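Local atomic coordinates of Asp/Glu-specific dipeptidyl-peptidase (Flavobacterium psychrophilum, PDB entry 5JXF), a protein that removes dipeptides from the N-terminus of oligopeptides as a family S46 serine peptidase, with strict specificity for an acidic side chain at the P1 position. Residues W123-E128 with A716-N721; V209-A214 with S239-Y244; K593-K598 with C650-N655. All blocks are in the same frame, centred on the assembly; numbering follows the deposited sequence.

Interaction 1 of 3, residues W123-E128 with A716-N721; sequences WAMKME and AKHLIN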
loop_
_atom_site.group_PDB
_atom_site.type_symbol
_atom_site.label_atom_id
_atom_site.label_comp_id
_atom_site.label_asym_id
_atom_site.label_seq_id
_atom_site.Cartn_x
_atom_site.Cartn_y
_atom_site.Cartn_z
ATOM N N TRP A 123 -31.154 1.059 15.311
ATOM C CA TRP A 123 -31.095 0.596 16.696
ATOM C C TRP A 123 -32.465 0.517 17.370
ATOM O O TRP A 123 -33.064 1.536 17.713
ATOM C CB TRP A 123 -30.166 1.496 17.505
ATOM C CG TRP A 123 -28.780 1.439 16.971
ATOM C CD1 TRP A 123 -28.216 2.297 16.078
ATOM C CD2 TRP A 123 -27.802 0.425 17.229
ATOM N NE1 TRP A 123 -26.944 1.897 15.783
ATOM C CE2 TRP A 123 -26.657 0.756 16.481
ATOM C CE3 TRP A 123 -27.776 -0.720 18.033
ATOM C CZ2 TRP A 123 -25.494 -0.007 16.517
ATOM C CZ3 TRP A 123 -26.628 -1.483 18.064
ATOM C CH2 TRP A 123 -25.501 -1.126 17.305
ATOM N N ALA A 124 -32.943 -0.713 17.551
ATOM C CA ALA A 124 -34.200 -0.971 18.235
ATOM C C ALA A 124 -34.083 -0.639 19.709
ATOM O O ALA A 124 -33.456 -1.376 20.463
ATOM C CB ALA A 124 -34.613 -2.428 18.053
ATOM N N MET A 125 -34.686 0.473 20.113
ATOM C CA MET A 125 -34.577 0.961 21.489
ATOM C C MET A 125 -35.383 0.123 22.482
ATOM O O MET A 125 -35.159 0.178 23.687
ATOM C CB MET A 125 -35.010 2.426 21.559
ATOM C CG MET A 125 -33.979 3.379 20.971
ATOM S SD MET A 125 -32.362 3.016 21.673
ATOM C CE MET A 125 -31.274 3.987 20.629
ATOM N N LYS A 126 -36.327 -0.643 21.961
ATOM C CA LYS A 126 -37.040 -1.624 22.756
ATOM C C LYS A 126 -37.526 -2.739 21.825
ATOM O O LYS A 126 -37.634 -2.548 20.611
ATOM C CB LYS A 126 -38.182 -0.961 23.540
ATOM C CG LYS A 126 -39.311 -0.375 22.711
ATOM C CD LYS A 126 -40.194 0.509 23.594
ATOM C CE LYS A 126 -41.580 0.717 23.000
ATOM N NZ LYS A 126 -42.038 -0.466 22.206
ATOM N N MET A 127 -37.791 -3.909 22.391
ATOM C CA MET A 127 -37.891 -5.123 21.589
ATOM C C MET A 127 -38.982 -5.085 20.511
ATOM O O MET A 127 -38.904 -5.826 19.529
ATOM C CB MET A 127 -38.095 -6.331 22.507
ATOM C CG MET A 127 -36.847 -6.675 23.325
ATOM S SD MET A 127 -36.995 -8.160 24.353
ATOM C CE MET A 127 -35.394 -8.191 25.174
ATOM N N GLU A 128 -39.977 -4.218 20.663
ATOM C CA GLU A 128 -41.088 -4.201 19.709
ATOM C C GLU A 128 -40.756 -3.396 18.463
ATOM O O GLU A 128 -41.465 -3.472 17.455
ATOM C CB GLU A 128 -42.354 -3.645 20.360
ATOM C CG GLU A 128 -42.881 -4.502 21.488
ATOM C CD GLU A 128 -42.161 -4.250 22.806
ATOM O OE1 GLU A 128 -41.226 -3.420 22.839
ATOM O OE2 GLU A 128 -42.525 -4.896 23.812
ATOM N N ALA A 716 -27.048 2.404 22.877
ATOM C CA ALA A 716 -27.894 1.222 23.026
ATOM C C ALA A 716 -27.426 0.350 24.175
ATOM O O ALA A 716 -27.371 -0.868 24.040
ATOM C CB ALA A 716 -27.918 0.407 21.730
ATOM N N LYS A 717 -27.080 0.984 25.291
ATOM C CA LYS A 717 -26.654 0.288 26.506
ATOM C C LYS A 717 -27.607 -0.842 26.937
ATOM O O LYS A 717 -27.174 -1.825 27.543
ATOM C CB LYS A 717 -26.507 1.290 27.658
ATOM C CG LYS A 717 -25.667 0.793 28.834
ATOM C CD LYS A 717 -24.229 1.310 28.743
ATOM C CE LYS A 717 -23.351 0.812 29.888
ATOM N NZ LYS A 717 -22.111 0.154 29.391
ATOM N N HIS A 718 -28.894 -0.702 26.628
ATOM C CA HIS A 718 -29.887 -1.691 27.057
ATOM C C HIS A 718 -29.592 -3.064 26.445
ATOM O O HIS A 718 -29.826 -4.085 27.079
ATOM C CB HIS A 718 -31.310 -1.244 26.699
ATOM C CG HIS A 718 -31.547 -1.101 25.228
ATOM N ND1 HIS A 718 -30.993 -0.086 24.478
ATOM C CD2 HIS A 718 -32.273 -1.854 24.365
ATOM C CE1 HIS A 718 -31.370 -0.216 23.218
ATOM N NE2 HIS A 718 -32.147 -1.282 23.121
ATOM N N LEU A 719 -29.042 -3.089 25.232
ATOM C CA LEU A 719 -28.665 -4.363 24.635
ATOM C C LEU A 719 -27.490 -4.969 25.387
ATOM O O LEU A 719 -27.370 -6.192 25.485
ATOM C CB LEU A 719 -28.330 -4.200 23.162
ATOM C CG LEU A 719 -29.459 -3.571 22.356
ATOM C CD1 LEU A 719 -28.984 -3.323 20.929
ATOM C CD2 LEU A 719 -30.709 -4.463 22.384
ATOM N N ILE A 720 -26.635 -4.117 25.943
ATOM C CA ILE A 720 -25.495 -4.609 26.702
ATOM C C ILE A 720 -25.925 -5.208 28.036
ATOM O O ILE A 720 -25.383 -6.222 28.472
ATOM C CB ILE A 720 -24.472 -3.494 26.956
ATOM C CG1 ILE A 720 -23.976 -2.943 25.620
ATOM C CG2 ILE A 720 -23.319 -4.007 27.820
ATOM C CD1 ILE A 720 -22.726 -2.138 25.733
ATOM N N ASN A 721 -26.904 -4.581 28.677
ATOM C CA ASN A 721 -27.393 -5.049 29.969
ATOM C C ASN A 721 -27.878 -6.492 29.877
ATOM O O ASN A 721 -27.914 -7.215 30.872
ATOM C CB ASN A 721 -28.515 -4.137 30.485
ATOM C CG ASN A 721 -28.011 -2.742 30.860
ATOM O OD1 ASN A 721 -26.848 -2.571 31.230
ATOM N ND2 ASN A 721 -28.891 -1.747 30.779
#
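H718 hands its NE2 hydrogen to the backbone oxygen of A124, with 3.0 Å between A124 O and H718 NE2. The bond is moderately bent (153° at the hydrogen) but well aimed: A124 O lies at the imidazole edge, in the ring plane, and the N-H meets one of its lone pairs in the carbonyl plane. H718 CG stands between the backbone N and the carbonyl carbon (chi1 63°), which swings the ring toward that carbonyl. The next carbonyl plays a different part. M125 O sits 3.3 Å above one face of the H718 ring, too poorly angled to bond NE2, while L719 CG lies against the opposite face, both offset toward the rim. The M125 side chain crosses that of H718 at about a right angle and brings SD obliquely to the ring, 3.7 Å from H718 CE1. A leucine in place of H718 would probably leave A124 O without its imidazole donor and remove the one hydrogen bond between the two segments. Beside this polar link, the six-membered ring of W123 packs on apolar neighbours, with CE3 3.9 Å from A716 CB and L719 CD1 at its edge. Further out, V710 of helix 703-713 touches both W123 and A716. Such docking of a C-terminal helix on the first β-barrel is consistent with the chymotrypsin-like double-barrel fold of S46 peptidases.

Interaction 2 of 3, residues V209-A214 with S239-Y244; sequences VRLVGA and SMFRVY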
loop_
_atom_site.group_PDB
_atom_site.type_symbol
_atom_site.label_atom_id
_atom_site.label_comp_id
_atom_site.label_asym_id
_atom_site.label_seq_id
_atom_site.Cartn_x
_atom_site.Cartn_y
_atom_site.Cartn_z
ATOM N N VAL A 209 -36.700 -14.040 12.767
ATOM C CA VAL A 209 -35.473 -13.361 13.207
ATOM C C VAL A 209 -35.504 -11.872 12.837
ATOM O O VAL A 209 -35.525 -11.509 11.661
ATOM C CB VAL A 209 -34.236 -14.035 12.592
ATOM C CG1 VAL A 209 -32.935 -13.293 12.972
ATOM C CG2 VAL A 209 -34.195 -15.514 13.008
ATOM N N ARG A 210 -35.519 -11.016 13.851
ATOM C CA ARG A 210 -35.731 -9.579 13.653
ATOM C C ARG A 210 -34.443 -8.773 13.852
ATOM O O ARG A 210 -33.606 -9.145 14.660
ATOM C CB ARG A 210 -36.808 -9.067 14.606
ATOM C CG ARG A 210 -38.089 -9.885 14.542
ATOM C CD ARG A 210 -39.121 -9.427 15.544
ATOM N NE ARG A 210 -40.212 -10.399 15.574
ATOM C CZ ARG A 210 -41.236 -10.366 16.416
ATOM N NH1 ARG A 210 -41.330 -9.400 17.308
ATOM N NH2 ARG A 210 -42.167 -11.308 16.363
ATOM N N LEU A 211 -34.306 -7.688 13.091
ATOM C CA LEU A 211 -33.141 -6.796 13.176
ATOM C C LEU A 211 -33.161 -5.969 14.450
ATOM O O LEU A 211 -34.153 -5.291 14.745
ATOM C CB LEU A 211 -33.084 -5.859 11.967
ATOM C CG LEU A 211 -31.966 -4.797 11.957
ATOM C CD1 LEU A 211 -30.571 -5.420 12.078
ATOM C CD2 LEU A 211 -32.056 -3.928 10.710
ATOM N N VAL A 212 -32.057 -6.013 15.193
ATOM C CA VAL A 212 -31.964 -5.318 16.482
ATOM C C VAL A 212 -31.030 -4.105 16.434
ATOM O O VAL A 212 -31.357 -3.045 16.964
ATOM C CB VAL A 212 -31.483 -6.279 17.594
ATOM C CG1 VAL A 212 -31.109 -5.526 18.870
ATOM C CG2 VAL A 212 -32.556 -7.359 17.867
ATOM N N GLY A 213 -29.873 -4.260 15.797
ATOM C CA GLY A 213 -28.912 -3.177 15.725
ATOM C C GLY A 213 -27.917 -3.289 14.581
ATOM O O GLY A 213 -27.482 -4.388 14.212
ATOM N N ALA A 214 -27.565 -2.144 14.005
ATOM C CA ALA A 214 -26.468 -2.088 13.041
ATOM C C ALA A 214 -25.830 -0.711 13.033
ATOM O O ALA A 214 -26.531 0.294 13.082
ATOM C CB ALA A 214 -26.948 -2.443 11.651
ATOM N N SER A 239 -23.518 -6.702 13.127
ATOM C CA SER A 239 -24.920 -6.308 13.274
ATOM C C SER A 239 -25.593 -7.276 14.253
ATOM O O SER A 239 -25.060 -8.342 14.537
ATOM C CB SER A 239 -25.643 -6.289 11.927
ATOM O OG SER A 239 -25.595 -7.562 11.301
ATOM N N MET A 240 -26.735 -6.880 14.794
ATOM C CA MET A 240 -27.390 -7.664 15.832
ATOM C C MET A 240 -28.815 -7.998 15.463
ATOM O O MET A 240 -29.554 -7.167 14.943
ATOM C CB MET A 240 -27.360 -6.934 17.167
ATOM C CG MET A 240 -25.957 -6.812 17.748
ATOM S SD MET A 240 -25.917 -6.114 19.403
ATOM C CE MET A 240 -24.193 -6.352 19.848
ATOM N N PHE A 241 -29.182 -9.241 15.736
ATOM C CA PHE A 241 -30.524 -9.727 15.454
ATOM C C PHE A 241 -31.062 -10.379 16.713
ATOM O O PHE A 241 -30.301 -10.582 17.664
ATOM C CB PHE A 241 -30.490 -10.713 14.287
ATOM C CG PHE A 241 -30.243 -10.062 12.949
ATOM C CD1 PHE A 241 -28.959 -9.694 12.561
ATOM C CD2 PHE A 241 -31.299 -9.800 12.082
ATOM C CE1 PHE A 241 -28.743 -9.100 11.338
ATOM C CE2 PHE A 241 -31.086 -9.212 10.854
ATOM C CZ PHE A 241 -29.809 -8.862 10.482
ATOM N N ARG A 242 -32.360 -10.698 16.748
ATOM C CA ARG A 242 -32.900 -11.429 17.893
ATOM C C ARG A 242 -33.781 -12.582 17.414
ATOM O O ARG A 242 -34.659 -12.382 16.588
ATOM C CB ARG A 242 -33.701 -10.524 18.830
ATOM C CG ARG A 242 -34.180 -11.273 20.082
ATOM C CD ARG A 242 -35.145 -10.473 20.916
ATOM N NE ARG A 242 -34.640 -9.128 21.169
ATOM C CZ ARG A 242 -33.728 -8.842 22.092
ATOM N NH1 ARG A 242 -33.216 -9.816 22.839
ATOM N NH2 ARG A 242 -33.320 -7.588 22.253
ATOM N N VAL A 243 -33.515 -13.782 17.912
ATOM C CA VAL A 243 -34.261 -14.954 17.482
ATOM C C VAL A 243 -35.571 -14.992 18.288
ATOM O O VAL A 243 -35.570 -14.782 19.493
ATOM C CB VAL A 243 -33.461 -16.253 17.689
ATOM C CG1 VAL A 243 -34.278 -17.489 17.216
ATOM C CG2 VAL A 243 -32.125 -16.189 16.979
ATOM N N TYR A 244 -36.687 -15.222 17.614
ATOM C CA TYR A 244 -37.985 -15.289 18.289
ATOM C C TYR A 244 -38.565 -16.689 18.165
ATOM O O TYR A 244 -38.285 -17.392 17.183
ATOM C CB TYR A 244 -38.951 -14.263 17.702
ATOM C CG TYR A 244 -38.772 -12.875 18.263
ATOM C CD1 TYR A 244 -37.709 -12.059 17.855
ATOM C CD2 TYR A 244 -39.668 -12.375 19.196
ATOM C CE1 TYR A 244 -37.558 -10.790 18.377
ATOM C CE2 TYR A 244 -39.522 -11.120 19.726
ATOM C CZ TYR A 244 -38.470 -10.327 19.316
ATOM O OH TYR A 244 -38.351 -9.079 19.864
#
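L211 and F241 form the apolar centre of this antiparallel pair. The methyl L211 CD1 sits over one face of the phenyl ring as a CH-pi contact, 4.1 Å from the F241 centroid, and V209 CG1 packs 3.8 Å from F241 CB. With CG1 anti to the backbone N (chi1 177°), V209 puts that methyl against F241 CB, the two side chains crossing at about a right angle. Next to this pair the register shifts by one residue at a classic beta bulge: V212 N and G213 N both bond M240 O, at 2.8 Å from V212 N, and approach it from the same face of the carbonyl plane. V212 thereby turns its CG2 to within 3.5 Å of R242 CB. At the polar edge the extended R210 lays its guanidinium flat on the Y244 ring, planes 12° apart, with R210 CZ 3.7 Å from the ring centroid. Outside charges steady both groups, D208 gripping R210 and E130 bonding Y244 OH, while R242 is paired with E722 and E130. Within the curled sheet of the first barrel, strand 239-245 is flanked on its far side by strand 95-98, strand 197-214 by strand 122-123, and V138 of strand 138-146 touches V209 and V243.

Interaction 3 of 3, residues K593-K598 with C650-N655; sequences KGYSPK and CFIGTN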
loop_
_atom_site.group_PDB
_atom_site.type_symbol
_atom_site.label_atom_id
_atom_site.label_comp_id
_atom_site.label_asym_id
_atom_site.label_seq_id
_atom_site.Cartn_x
_atom_site.Cartn_y
_atom_site.Cartn_z
ATOM N N LYS A 593 -1.885 -13.764 16.215
ATOM C CA LYS A 593 -0.541 -13.765 15.656
ATOM C C LYS A 593 -0.468 -12.871 14.426
ATOM O O LYS A 593 -1.267 -13.027 13.502
ATOM C CB LYS A 593 -0.109 -15.188 15.272
ATOM C CG LYS A 593 1.401 -15.358 15.079
ATOM C CD LYS A 593 2.095 -14.846 16.330
ATOM C CE LYS A 593 3.411 -15.513 16.604
ATOM N NZ LYS A 593 3.754 -15.280 18.041
ATOM N N GLY A 594 0.502 -11.963 14.394
ATOM C CA GLY A 594 0.745 -11.174 13.193
ATOM C C GLY A 594 1.388 -12.001 12.099
ATOM O O GLY A 594 1.429 -13.231 12.181
ATOM N N TYR A 595 1.905 -11.320 11.068
ATOM C CA TYR A 595 2.645 -11.985 9.991
ATOM C C TYR A 595 3.465 -10.997 9.145
ATOM O O TYR A 595 3.357 -9.782 9.307
ATOM C CB TYR A 595 1.696 -12.760 9.081
ATOM C CG TYR A 595 0.840 -11.886 8.183
ATOM C CD1 TYR A 595 -0.227 -11.152 8.694
ATOM C CD2 TYR A 595 1.080 -11.814 6.820
ATOM C CE1 TYR A 595 -1.024 -10.356 7.863
ATOM C CE2 TYR A 595 0.289 -11.029 5.990
ATOM C CZ TYR A 595 -0.763 -10.309 6.525
ATOM O OH TYR A 595 -1.526 -9.530 5.686
ATOM N N SER A 596 4.275 -11.549 8.242
ATOM C CA SER A 596 5.138 -10.764 7.361
ATOM C C SER A 596 4.789 -10.969 5.894
ATOM O O SER A 596 5.057 -12.025 5.321
ATOM C CB SER A 596 6.596 -11.123 7.583
ATOM O OG SER A 596 7.394 -10.478 6.597
ATOM N N PRO A 597 4.208 -9.941 5.270
ATOM C CA PRO A 597 3.769 -10.030 3.875
ATOM C C PRO A 597 4.941 -9.970 2.880
ATOM O O PRO A 597 4.839 -10.531 1.785
ATOM C CB PRO A 597 2.858 -8.810 3.729
ATOM C CG PRO A 597 3.419 -7.825 4.692
ATOM C CD PRO A 597 3.897 -8.635 5.872
ATOM N N LYS A 598 6.035 -9.322 3.287
ATOM C CA LYS A 598 7.169 -8.998 2.410
ATOM C C LYS A 598 8.460 -8.724 3.208
ATOM O O LYS A 598 8.420 -8.517 4.418
ATOM C CB LYS A 598 6.832 -7.780 1.550
ATOM C CG LYS A 598 6.123 -8.133 0.274
ATOM C CD LYS A 598 5.567 -6.926 -0.437
ATOM C CE LYS A 598 4.755 -7.406 -1.628
ATOM N NZ LYS A 598 5.291 -8.714 -2.120
ATOM N N CYS A 650 -9.639 -4.247 15.685
ATOM C CA CYS A 650 -9.601 -5.560 15.041
ATOM C C CYS A 650 -8.372 -6.320 15.497
ATOM O O CYS A 650 -7.423 -5.724 16.022
ATOM C CB CYS A 650 -9.574 -5.451 13.504
ATOM S SG CYS A 650 -10.955 -4.586 12.725
ATOM N N PHE A 651 -8.393 -7.633 15.286
ATOM C CA PHE A 651 -7.190 -8.445 15.432
ATOM C C PHE A 651 -7.222 -9.659 14.503
ATOM O O PHE A 651 -8.222 -9.909 13.827
ATOM C CB PHE A 651 -6.974 -8.878 16.898
ATOM C CG PHE A 651 -8.023 -9.833 17.445
ATOM C CD1 PHE A 651 -9.209 -9.356 17.965
ATOM C CD2 PHE A 651 -7.785 -11.200 17.485
ATOM C CE1 PHE A 651 -10.164 -10.236 18.495
ATOM C CE2 PHE A 651 -8.723 -12.076 18.020
ATOM C CZ PHE A 651 -9.913 -11.595 18.516
ATOM N N ILE A 652 -6.109 -10.387 14.443
ATOM C CA ILE A 652 -5.967 -11.492 13.505
ATOM C C ILE A 652 -5.329 -12.698 14.178
ATOM O O ILE A 652 -4.551 -12.541 15.112
ATOM C CB ILE A 652 -5.098 -11.120 12.262
ATOM C CG1 ILE A 652 -3.814 -10.381 12.677
ATOM C CG2 ILE A 652 -5.877 -10.254 11.308
ATOM C CD1 ILE A 652 -2.783 -10.174 11.486
ATOM N N GLY A 653 -5.650 -13.888 13.685
ATOM C CA GLY A 653 -5.053 -15.105 14.187
ATOM C C GLY A 653 -4.832 -16.181 13.144
ATOM O O GLY A 653 -5.154 -16.023 11.968
ATOM N N THR A 654 -4.274 -17.297 13.589
ATOM C CA THR A 654 -3.964 -18.400 12.712
ATOM C C THR A 654 -5.140 -19.382 12.542
ATOM O O THR A 654 -4.929 -20.547 12.261
ATOM C CB THR A 654 -2.748 -19.170 13.232
ATOM O OG1 THR A 654 -3.015 -19.649 14.556
ATOM C CG2 THR A 654 -1.528 -18.245 13.277
ATOM N N ASN A 655 -6.367 -18.906 12.694
ATOM C CA ASN A 655 -7.524 -19.769 12.467
ATOM C C ASN A 655 -7.813 -19.920 10.978
ATOM O O ASN A 655 -7.726 -18.968 10.218
ATOM C CB ASN A 655 -8.764 -19.216 13.174
ATOM C CG ASN A 655 -8.523 -18.909 14.627
ATOM O OD1 ASN A 655 -8.480 -19.808 15.460
ATOM N ND2 ASN A 655 -8.399 -17.625 14.949
#
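I652 meets K593, G594 and Y595 on the rim of the C-terminal β-barrel, the half of the chymotrypsin-like fold that carries S662. Its strand, 648-653, runs between strands 698-702 and 601-608. The approaching segment is the short link between strands 586-591 and 595-598, the two outermost of that sheet, and its crossing over the strand end is consistent with a sheet curling toward closure.

I652 turns its side chain toward the link, CG1 lodged between the backbone N and the carbonyl carbon (chi1 46°). The terminal methyl CD1 therefore comes 3.8 Å from K593 O and 3.9 Å from Y595 CD1, meeting the tyrosine at its edge and in the ring plane while the two side chains cross at about a right angle. The phenol is anchored elsewhere, its OH bonded to E683 and its ring edge-to-face with Y603. The backbone of I652 supplies the polar link: K593 N donates to I652 O at 3.1 Å, with 154° at the hydrogen, the donor tilted somewhat from the carbonyl plane. R697 grips the same link from outside, NE bonding K593 O and NH2 bonding G594 O.

G653 brings its CA to 4.0 Å from K593 N; a side chain here would be crowded by the amide nitrogen of N655. That amide is itself engaged, with T280 and N698. Beyond, the chain leaves the strand toward the aspartate-binding residues from T657 onward. T654 marks the departure, its OG1 bonded to the backbone N of K591. K593 sends its amine away to a salt bridge with D277, and only the root of its side chain packs here, K593 CB lying 3.9 Å from the methyl carbon T654 CG2.

How the interactions relate
Interactions 1 and 2 adjoin, their centres 10 Å apart. A124 N probably bonds V212 O (2.9 Å), extending the first-barrel sheet from the bulged strand to the loop on which the C-terminal helix docks, and W123 CE3 packs 3.6 Å from G213 CA. Interaction 3 belongs to the second barrel, with its nearest atoms about 13 Å from interaction 2 and about 16 Å from interaction 1. The two groups lie on different barrels, consistent with an active-site cleft between them, as in the chymotrypsin fold: the S239 side chain lies about 7 Å from that of D237, assigned to the charge relay by similarity, whereas the I652 side chain lies about 8 Å from that of R680, the probable P1-specificity residue, and about 11 Å from the bound aspartic acid.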